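Local coordinates for protein superoxide dismutase [Fe] (Sulfolobus solfataricus, PDB 1WB7) that converts superoxide radicals into hydrogen peroxide and oxygen at a single iron ion in each subunit of a homotetramer, at residues E50-V55 with Q68-G73; A85-N90 with N189-V194; T124-S129 with L147-F152. The protein carries 1 engineered substitution. All coordinates share one frame; numbering follows the deposited sequence.

Contact 1 (E50-V55 with Q68-G73); sequences ERLEKV and QGIIRG
I70 points from helix 67-89 toward helix 27-57 and meets R51, L52 and V55 there. The two helices form the alpha-hairpin of the iron/manganese superoxide dismutase family, and this contact lies near its turn, away from the iron site. Here the short segments run at 140° to each other with axes 10.5 Å apart at closest approach, so the helices are bridged by side chains rather than by backbone.

The two branches of I70 go to different neighbours. A chi1 of -65° puts CG1 beside the backbone N of I70 and CG2 opposite it, and I70 CG2 lies 4.1 Å from L52 CB. The longer branch carries CD1 toward V55, and these two side chains meet tip to tip, with I70 CD1 3.9 Å from V55 CG2. R51 comes across this same branch at about a right angle: its extended chain passes so that R51 NE lies 4.0 Å from I70 CD1, the methyl sitting obliquely to the guanidinium. The charge itself is answered elsewhere, by a salt bridge from R51 NE to D66 of the third subunit, while NH1 bonds to G63 O of that subunit. I70 also packs on D66 of the third subunit, so the hairpin surface meets another copy of the protein here. Putting an alanine here would remove both branches and is likely to leave V55 CG2 and the R51 chain without this neighbour and a gap between the helices. Further back along that chain, R51 CG lies 4.1 Å from I70 CD1.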
loop_
_atom_site.group_PDB
_atom_site.type_symbol
_atom_site.label_atom_id
_atom_site.label_comp_id
_atom_site.label_asym_id
_atom_site.label_seq_id
_atom_site.Cartn_x
_atom_site.Cartn_y
_atom_site.Cartn_z
ATOM N N GLU A 50 3.631 13.940 -20.239
ATOM C CA GLU A 50 4.611 14.691 -21.009
ATOM C C GLU A 50 6.007 14.237 -20.631
ATOM O O GLU A 50 6.876 14.086 -21.487
ATOM C CB GLU A 50 4.473 16.188 -20.743
ATOM C CG GLU A 50 3.253 16.795 -21.405
ATOM C CD GLU A 50 3.002 18.220 -20.970
ATOM O OE1 GLU A 50 1.997 18.801 -21.429
ATOM O OE2 GLU A 50 3.799 18.758 -20.171
ATOM N N ARG A 51 6.217 14.011 -19.341
ATOM C CA ARG A 51 7.515 13.570 -18.872
ATOM C C ARG A 51 7.803 12.150 -19.356
ATOM O O ARG A 51 8.918 11.843 -19.786
ATOM C CB ARG A 51 7.561 13.646 -17.347
ATOM C CG ARG A 51 8.930 13.432 -16.776
ATOM C CD ARG A 51 9.001 13.911 -15.336
ATOM N NE ARG A 51 10.237 13.442 -14.726
ATOM C CZ ARG A 51 11.443 13.873 -15.064
ATOM N NH1 ARG A 51 11.575 14.799 -16.006
ATOM N NH2 ARG A 51 12.516 13.361 -14.478
ATOM N N LEU A 52 6.800 11.281 -19.301
ATOM C CA LEU A 52 6.990 9.911 -19.763
ATOM C C LEU A 52 7.302 9.891 -21.266
ATOM O O LEU A 52 8.072 9.052 -21.735
ATOM C CB LEU A 52 5.746 9.068 -19.470
ATOM C CG LEU A 52 5.879 7.597 -19.870
ATOM C CD1 LEU A 52 7.101 6.990 -19.215
ATOM C CD2 LEU A 52 4.622 6.844 -19.468
ATOM N N GLU A 53 6.710 10.820 -22.015
ATOM C CA GLU A 53 6.966 10.893 -23.450
ATOM C C GLU A 53 8.451 11.169 -23.669
ATOM O O GLU A 53 9.078 10.590 -24.554
ATOM C CB GLU A 53 6.145 12.012 -24.094
ATOM C CG GLU A 53 4.642 11.844 -24.004
ATOM C CD GLU A 53 3.902 13.027 -24.603
ATOM O OE1 GLU A 53 4.470 14.144 -24.601
ATOM O OE2 GLU A 53 2.752 12.852 -25.060
ATOM N N LYS A 54 9.010 12.061 -22.857
ATOM C CA LYS A 54 10.422 12.397 -22.971
ATOM C C LYS A 54 11.303 11.190 -22.649
ATOM O O LYS A 54 12.373 11.024 -23.234
ATOM C CB LYS A 54 10.769 13.569 -22.052
ATOM C CG LYS A 54 10.249 14.925 -22.535
ATOM C CD LYS A 54 10.761 16.037 -21.619
ATOM C CE LYS A 54 10.315 17.424 -22.072
ATOM N NZ LYS A 54 8.856 17.667 -21.856
ATOM N N VAL A 55 10.861 10.349 -21.718
ATOM C CA VAL A 55 11.626 9.149 -21.384
ATOM C C VAL A 55 11.609 8.227 -22.595
ATOM O O VAL A 55 12.637 7.686 -22.991
ATOM C CB VAL A 55 11.016 8.377 -20.186
ATOM C CG1 VAL A 55 11.709 7.029 -20.038
ATOM C CG2 VAL A 55 11.172 9.180 -18.907
ATOM N N GLN A 68 9.821 4.685 -11.376
ATOM C CA GLN A 68 8.772 4.362 -10.413
ATOM C C GLN A 68 8.033 5.618 -9.950
ATOM O O GLN A 68 6.847 5.561 -9.610
ATOM C CB GLN A 68 9.346 3.608 -9.211
ATOM C CG GLN A 68 9.415 2.104 -9.421
ATOM C CD GLN A 68 8.038 1.490 -9.674
ATOM O OE1 GLN A 68 7.115 1.668 -8.878
ATOM N NE2 GLN A 68 7.901 0.762 -10.780
ATOM N N GLY A 69 8.733 6.750 -9.942
ATOM C CA GLY A 69 8.097 7.987 -9.535
ATOM C C GLY A 69 7.096 8.427 -10.588
ATOM O O GLY A 69 6.016 8.928 -10.262
ATOM N N ILE A 70 7.451 8.239 -11.859
ATOM C CA ILE A 70 6.568 8.624 -12.956
ATOM C C ILE A 70 5.364 7.684 -13.042
ATOM O O ILE A 70 4.219 8.130 -13.076
ATOM C CB ILE A 70 7.328 8.612 -14.313
ATOM C CG1 ILE A 70 8.424 9.683 -14.300
ATOM C CG2 ILE A 70 6.358 8.876 -15.470
ATOM C CD1 ILE A 70 9.387 9.590 -15.466
ATOM N N ILE A 71 5.639 6.382 -13.061
ATOM C CA ILE A 71 4.599 5.362 -13.152
ATOM C C ILE A 71 3.618 5.396 -11.982
ATOM O O ILE A 71 2.405 5.323 -12.174
ATOM C CB ILE A 71 5.230 3.953 -13.250
ATOM C CG1 ILE A 71 5.998 3.824 -14.571
ATOM C CG2 ILE A 71 4.154 2.879 -13.152
ATOM C CD1 ILE A 71 5.131 3.987 -15.806
ATOM N N ARG A 72 4.134 5.517 -10.767
ATOM C CA ARG A 72 3.259 5.554 -9.606
ATOM C C ARG A 72 2.508 6.891 -9.538
ATOM O O ARG A 72 1.366 6.952 -9.076
ATOM C CB ARG A 72 4.074 5.318 -8.336
ATOM C CG ARG A 72 3.250 4.837 -7.168
ATOM C CD ARG A 72 4.007 3.795 -6.358
ATOM N NE ARG A 72 3.220 3.369 -5.208
ATOM C CZ ARG A 72 2.921 4.159 -4.185
ATOM N NH1 ARG A 72 3.357 5.413 -4.173
ATOM N NH2 ARG A 72 2.171 3.710 -3.186
ATOM N N GLY A 73 3.147 7.960 -10.005
ATOM C CA GLY A 73 2.493 9.258 -10.012
ATOM C C GLY A 73 1.357 9.225 -11.023
ATOM O O GLY A 73 0.327 9.895 -10.869
#

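Contact 2 (A85-N90 with N189-V194); sequences ALYWEN and NAWWNV
W191 and Y87 are each swung out by a first torsion near 180°, chi1 169° for the indole and -179° for the phenol, and their rings come together with Y87 CE1 4.4 Å from W191 NE1. The approach is oblique on both rings. N90 reaches the same indole by a similar turn, CG roughly anti to the backbone N at chi1 -159°, which sets N90 OD1 at the indole's edge, near the ring plane and 4.3 Å from W191 CZ2.

A water does the polar work between the segments. It takes the indole hydrogen, 2.9 Å from W191 NE1, and donates to N90 OD1 at 2.8 Å. That amide oxygen also accepts from I168 N of strand 165-170, so the carboxamide ties the water to the sheet. No direct hydrogen bond joins the two segments.

This is where the C-terminal end of helix 67-89, in the alpha-hairpin domain, meets the end of helix 184-191 in the C-terminal domain. The Y87 side chain lies about 6 Å from the iron ion and about 4 Å from the side chains of the iron ligands H33 and D170, which puts Y87 in the second shell of the metal site. Its hydroxyl hydrogen-bonds to that of Y187, a further link to helix 184-191.

Within each segment the aromatic neighbours also pack. Y87 CD2 lies 3.6 Å above one face of the W88 ring, displaced toward the rim, and W191 CZ3 rests over the W192 ring in the same manner. Past the indole, A190 O receives both N193 N and N193 ND2 from one side of its plane; N193 ND2 lies 3.1 Å from A190 O, in a noticeably bent bond.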
loop_
_atom_site.group_PDB
_atom_site.type_symbol
_atom_site.label_atom_id
_atom_site.label_comp_id
_atom_site.label_asym_id
_atom_site.label_seq_id
_atom_site.Cartn_x
_atom_site.Cartn_y
_atom_site.Cartn_z
ATOM N N ALA A 85 -14.366 11.715 -11.980
ATOM C CA ALA A 85 -15.261 11.822 -13.126
ATOM C C ALA A 85 -16.450 10.886 -12.921
ATOM O O ALA A 85 -17.575 11.209 -13.291
ATOM C CB ALA A 85 -14.521 11.460 -14.413
ATOM N N LEU A 86 -16.197 9.718 -12.343
ATOM C CA LEU A 86 -17.270 8.772 -12.080
ATOM C C LEU A 86 -18.124 9.299 -10.937
ATOM O O LEU A 86 -19.350 9.198 -10.953
ATOM C CB LEU A 86 -16.701 7.406 -11.695
ATOM C CG LEU A 86 -16.024 6.580 -12.785
ATOM C CD1 LEU A 86 -15.534 5.288 -12.178
ATOM C CD2 LEU A 86 -17.008 6.303 -13.928
ATOM N N TYR A 87 -17.453 9.867 -9.942
ATOM C CA TYR A 87 -18.105 10.413 -8.761
ATOM C C TYR A 87 -19.159 11.464 -9.101
ATOM O O TYR A 87 -20.287 11.388 -8.617
ATOM C CB TYR A 87 -17.033 11.000 -7.847
ATOM C CG TYR A 87 -17.536 11.592 -6.551
ATOM C CD1 TYR A 87 -18.243 10.817 -5.628
ATOM C CD2 TYR A 87 -17.243 12.915 -6.219
ATOM C CE1 TYR A 87 -18.636 11.350 -4.402
ATOM C CE2 TYR A 87 -17.631 13.456 -5.001
ATOM C CZ TYR A 87 -18.322 12.672 -4.096
ATOM O OH TYR A 87 -18.670 13.208 -2.882
ATOM N N TRP A 88 -18.795 12.441 -9.935
ATOM C CA TRP A 88 -19.723 13.508 -10.324
ATOM C C TRP A 88 -20.958 12.950 -11.025
ATOM O O TRP A 88 -22.081 13.353 -10.727
ATOM C CB TRP A 88 -19.050 14.506 -11.274
ATOM C CG TRP A 88 -17.785 15.089 -10.766
ATOM C CD1 TRP A 88 -16.610 15.203 -11.452
ATOM C CD2 TRP A 88 -17.541 15.615 -9.457
ATOM N NE1 TRP A 88 -15.648 15.762 -10.649
ATOM C CE2 TRP A 88 -16.191 16.024 -9.419
ATOM C CE3 TRP A 88 -18.330 15.777 -8.310
ATOM C CZ2 TRP A 88 -15.608 16.586 -8.275
ATOM C CZ3 TRP A 88 -17.749 16.337 -7.169
ATOM C CH2 TRP A 88 -16.403 16.733 -7.163
ATOM N N GLU A 89 -20.738 12.029 -11.962
ATOM C CA GLU A 89 -21.826 11.425 -12.720
ATOM C C GLU A 89 -22.640 10.439 -11.888
ATOM O O GLU A 89 -23.755 10.079 -12.259
ATOM C CB GLU A 89 -21.279 10.697 -13.950
ATOM C CG GLU A 89 -20.630 11.579 -15.004
ATOM C CD GLU A 89 -21.601 12.558 -15.652
ATOM O OE1 GLU A 89 -22.805 12.226 -15.776
ATOM O OE2 GLU A 89 -21.154 13.657 -16.055
ATOM N N ASN A 90 -22.085 10.001 -10.765
ATOM C CA ASN A 90 -22.787 9.043 -9.918
ATOM C C ASN A 90 -23.724 9.744 -8.944
ATOM O O ASN A 90 -24.403 9.096 -8.146
ATOM C CB ASN A 90 -21.785 8.185 -9.139
ATOM C CG ASN A 90 -22.386 6.881 -8.666
ATOM O OD1 ASN A 90 -22.173 6.456 -7.528
ATOM N ND2 ASN A 90 -23.141 6.227 -9.546
ATOM N N ASN A 189 -23.985 9.032 5.331
ATOM C CA ASN A 189 -25.443 8.921 5.420
ATOM C C ASN A 189 -26.118 9.919 4.490
ATOM O O ASN A 189 -27.084 9.585 3.803
ATOM C CB ASN A 189 -25.944 9.173 6.846
ATOM C CG ASN A 189 -25.592 8.048 7.808
ATOM O OD1 ASN A 189 -25.600 6.866 7.442
ATOM N ND2 ASN A 189 -25.302 8.412 9.060
ATOM N N ALA A 190 -25.612 11.148 4.470
ATOM C CA ALA A 190 -26.183 12.194 3.626
ATOM C C ALA A 190 -26.030 11.900 2.136
ATOM O O ALA A 190 -26.903 12.227 1.333
ATOM C CB ALA A 190 -25.535 13.529 3.955
ATOM N N TRP A 191 -24.916 11.273 1.778
ATOM C CA TRP A 191 -24.617 10.943 0.392
ATOM C C TRP A 191 -25.691 10.103 -0.303
ATOM O O TRP A 191 -25.957 10.295 -1.490
ATOM C CB TRP A 191 -23.264 10.231 0.334
ATOM C CG TRP A 191 -22.941 9.616 -0.980
ATOM C CD1 TRP A 191 -22.513 10.254 -2.107
ATOM C CD2 TRP A 191 -22.982 8.223 -1.294
ATOM N NE1 TRP A 191 -22.275 9.341 -3.103
ATOM C CE2 TRP A 191 -22.556 8.085 -2.631
ATOM C CE3 TRP A 191 -23.336 7.075 -0.573
ATOM C CZ2 TRP A 191 -22.472 6.845 -3.264
ATOM C CZ3 TRP A 191 -23.252 5.839 -1.204
ATOM C CH2 TRP A 191 -22.823 5.736 -2.536
ATOM N N TRP A 192 -26.310 9.178 0.421
ATOM C CA TRP A 192 -27.345 8.337 -0.177
ATOM C C TRP A 192 -28.443 9.161 -0.844
ATOM O O TRP A 192 -29.081 8.715 -1.802
ATOM C CB TRP A 192 -27.974 7.419 0.878
ATOM C CG TRP A 192 -27.058 6.334 1.357
ATOM C CD1 TRP A 192 -26.410 6.275 2.560
ATOM C CD2 TRP A 192 -26.658 5.169 0.627
ATOM N NE1 TRP A 192 -25.629 5.143 2.622
ATOM C CE2 TRP A 192 -25.764 4.447 1.449
ATOM C CE3 TRP A 192 -26.968 4.666 -0.643
ATOM C CZ2 TRP A 192 -25.175 3.244 1.040
ATOM C CZ3 TRP A 192 -26.382 3.470 -1.051
ATOM C CH2 TRP A 192 -25.495 2.774 -0.207
ATOM N N ASN A 193 -28.658 10.365 -0.334
ATOM C CA ASN A 193 -29.692 11.249 -0.852
ATOM C C ASN A 193 -29.415 11.851 -2.226
ATOM O O ASN A 193 -30.313 12.434 -2.837
ATOM C CB ASN A 193 -29.954 12.366 0.157
ATOM C CG ASN A 193 -30.496 11.838 1.475
ATOM O OD1 ASN A 193 -31.603 11.304 1.531
ATOM N ND2 ASN A 193 -29.711 11.972 2.538
ATOM N N VAL A 194 -28.186 11.720 -2.717
ATOM C CA VAL A 194 -27.864 12.271 -4.031
ATOM C C VAL A 194 -27.307 11.243 -5.007
ATOM O O VAL A 194 -26.794 11.604 -6.063
ATOM C CB VAL A 194 -26.869 13.456 -3.925
ATOM C CG1 VAL A 194 -27.515 14.598 -3.168
ATOM C CG2 VAL A 194 -25.593 13.019 -3.231
HETATM O O HOH W 1 -22.124 8.847 -6.000
#

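Contact 3 (T124-S129 with L147-F152); sequences TETANS and LQIMTF
I149 and T151 both project from strand 147-153 toward T126 on helix 116-128, while M150 between them points away, the alternation expected of a beta strand. The arrangement is helix-on-sheet packing in the C-terminal domain: the strand lies at one edge of the chain's three-stranded antiparallel sheet, and the helix segment runs at 19° to it with its axis 8.5 Å away.

Ahead of I149, the Q148 side chain curls back on its own strand, and Q148 NE2 donates to I149 O at 2.8 Å, almost straight at 178°, in the carbonyl plane and on a lone pair. The acceptor is also in the amide plane, fixing the Q148 amide's rotation. I149 follows, its CG2 branch turned to the helix and lying 3.6 Å from T126 CG2. M150 instead faces the second subunit, packing on its T75. At T151 the hydroxyl takes the place between backbone N and carbonyl carbon, chi1 51°, which puts T151 CG2 opposite the carbonyl carbon and toward the helix, 3.7 Å from T126 CG2. One threonine methyl thus serves two strand residues.

T126 presents that methyl because its OG1 turns back to bond V122 O in its own helix. The T151 hydroxyl is engaged as well, with Q68 NE2 of the second subunit, which also bonds S129 OG, so a subunit interface borders this contact. S129 OG in turn donates to T126 O at 2.7 Å, joined there by S129 N from the same face of the carbonyl. T151 CG2 also approaches that oxygen, 3.4 Å from T126 O.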
loop_
_atom_site.group_PDB
_atom_site.type_symbol
_atom_site.label_atom_id
_atom_site.label_comp_id
_atom_site.label_asym_id
_atom_site.label_seq_id
_atom_site.Cartn_x
_atom_site.Cartn_y
_atom_site.Cartn_z
ATOM N N THR A 124 -22.756 0.981 3.826
ATOM C CA THR A 124 -22.464 2.056 4.757
ATOM C C THR A 124 -21.445 1.566 5.784
ATOM O O THR A 124 -20.485 2.263 6.110
ATOM C CB THR A 124 -23.759 2.517 5.454
ATOM O OG1 THR A 124 -24.649 3.054 4.468
ATOM C CG2 THR A 124 -23.474 3.584 6.503
ATOM N N GLU A 125 -21.648 0.348 6.265
ATOM C CA GLU A 125 -20.759 -0.257 7.249
ATOM C C GLU A 125 -19.357 -0.420 6.671
ATOM O O GLU A 125 -18.358 -0.114 7.328
ATOM C CB GLU A 125 -21.309 -1.625 7.654
ATOM C CG GLU A 125 -20.485 -2.364 8.686
ATOM C CD GLU A 125 -20.932 -3.810 8.848
ATOM O OE1 GLU A 125 -22.075 -4.131 8.456
ATOM O OE2 GLU A 125 -20.145 -4.620 9.375
ATOM N N THR A 126 -19.288 -0.901 5.435
ATOM C CA THR A 126 -18.010 -1.122 4.780
ATOM C C THR A 126 -17.321 0.205 4.479
ATOM O O THR A 126 -16.111 0.335 4.655
ATOM C CB THR A 126 -18.194 -1.937 3.485
ATOM O OG1 THR A 126 -18.821 -3.186 3.803
ATOM C CG2 THR A 126 -16.857 -2.222 2.834
ATOM N N ALA A 127 -18.095 1.195 4.046
ATOM C CA ALA A 127 -17.533 2.505 3.748
ATOM C C ALA A 127 -16.925 3.133 5.006
ATOM O O ALA A 127 -15.841 3.705 4.955
ATOM C CB ALA A 127 -18.609 3.421 3.179
ATOM N N ASN A 128 -17.621 3.021 6.134
ATOM C CA ASN A 128 -17.124 3.601 7.375
ATOM C C ASN A 128 -15.932 2.863 7.965
ATOM O O ASN A 128 -15.206 3.422 8.779
ATOM C CB ASN A 128 -18.238 3.682 8.425
ATOM C CG ASN A 128 -19.300 4.710 8.074
ATOM O OD1 ASN A 128 -18.989 5.800 7.601
ATOM N ND2 ASN A 128 -20.558 4.370 8.319
ATOM N N SER A 129 -15.723 1.616 7.555
ATOM C CA SER A 129 -14.608 0.830 8.072
ATOM C C SER A 129 -13.293 1.202 7.397
ATOM O O SER A 129 -12.221 0.796 7.845
ATOM C CB SER A 129 -14.858 -0.664 7.850
ATOM O OG SER A 129 -14.682 -1.009 6.482
ATOM N N LEU A 147 -22.296 -8.159 -7.503
ATOM C CA LEU A 147 -22.222 -6.731 -7.241
ATOM C C LEU A 147 -21.255 -6.730 -6.050
ATOM O O LEU A 147 -21.667 -6.886 -4.902
ATOM C CB LEU A 147 -23.593 -6.177 -6.837
ATOM C CG LEU A 147 -24.618 -6.044 -7.967
ATOM C CD1 LEU A 147 -25.972 -5.628 -7.400
ATOM C CD2 LEU A 147 -24.116 -5.024 -8.993
ATOM N N GLN A 148 -19.966 -6.595 -6.350
ATOM C CA GLN A 148 -18.903 -6.627 -5.347
ATOM C C GLN A 148 -18.560 -5.290 -4.702
ATOM O O GLN A 148 -18.174 -4.331 -5.382
ATOM C CB GLN A 148 -17.633 -7.218 -5.981
ATOM C CG GLN A 148 -16.439 -7.348 -5.042
ATOM C CD GLN A 148 -16.689 -8.320 -3.907
ATOM O OE1 GLN A 148 -16.906 -9.512 -4.132
ATOM N NE2 GLN A 148 -16.667 -7.813 -2.678
ATOM N N ILE A 149 -18.693 -5.235 -3.380
ATOM C CA ILE A 149 -18.363 -4.029 -2.630
ATOM C C ILE A 149 -16.845 -3.992 -2.422
ATOM O O ILE A 149 -16.204 -5.030 -2.285
ATOM C CB ILE A 149 -19.046 -4.020 -1.246
ATOM C CG1 ILE A 149 -20.553 -3.794 -1.402
ATOM C CG2 ILE A 149 -18.439 -2.938 -0.376
ATOM C CD1 ILE A 149 -21.333 -3.988 -0.109
ATOM N N MET A 150 -16.271 -2.795 -2.404
ATOM C CA MET A 150 -14.839 -2.662 -2.201
ATOM C C MET A 150 -14.493 -1.272 -1.707
ATOM O O MET A 150 -15.175 -0.302 -2.032
ATOM C CB MET A 150 -14.093 -2.934 -3.513
ATOM C CG MET A 150 -12.566 -2.862 -3.426
ATOM S SD MET A 150 -11.852 -4.009 -2.223
ATOM C CE MET A 150 -12.536 -5.573 -2.790
ATOM N N THR A 151 -13.446 -1.187 -0.892
ATOM C CA THR A 151 -12.971 0.105 -0.415
ATOM C C THR A 151 -11.565 0.271 -0.985
ATOM O O THR A 151 -10.762 -0.669 -0.970
ATOM C CB THR A 151 -12.909 0.205 1.145
ATOM O OG1 THR A 151 -12.184 -0.911 1.680
ATOM C CG2 THR A 151 -14.310 0.256 1.746
ATOM N N PHE A 152 -11.292 1.456 -1.520
ATOM C CA PHE A 152 -9.979 1.780 -2.080
ATOM C C PHE A 152 -9.240 2.593 -1.021
ATOM O O PHE A 152 -9.861 3.341 -0.263
ATOM C CB PHE A 152 -10.094 2.691 -3.314
ATOM C CG PHE A 152 -10.797 2.079 -4.497
ATOM C CD1 PHE A 152 -11.158 2.885 -5.579
ATOM C CD2 PHE A 152 -11.107 0.722 -4.542
ATOM C CE1 PHE A 152 -11.820 2.353 -6.686
ATOM C CE2 PHE A 152 -11.767 0.182 -5.647
ATOM C CZ PHE A 152 -12.125 0.997 -6.720
#

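How the contacts relate
From the N terminus, contact 1 comes first, closing the short loop between helices 27-57 and 67-89 at the far end of the hairpin. Helix 67-89 then runs on to contact 2, whose centre lies about 32 Å from that of contact 1; its partner, 189-194, comes 99 residues later, joining the hairpin to the C-terminal domain. Contact 3 is nested inside that long loop and ties helix 116-128 to strand 147-153. Contacts 2 and 3 touch through a probable hydrogen bond, W192 NE1 to T124 OG1 at 3.0 Å. Contacts 1 and 3 do not touch within the chain but meet across a subunit interface, where Q68 bonds S129 and T151 of the second subunit.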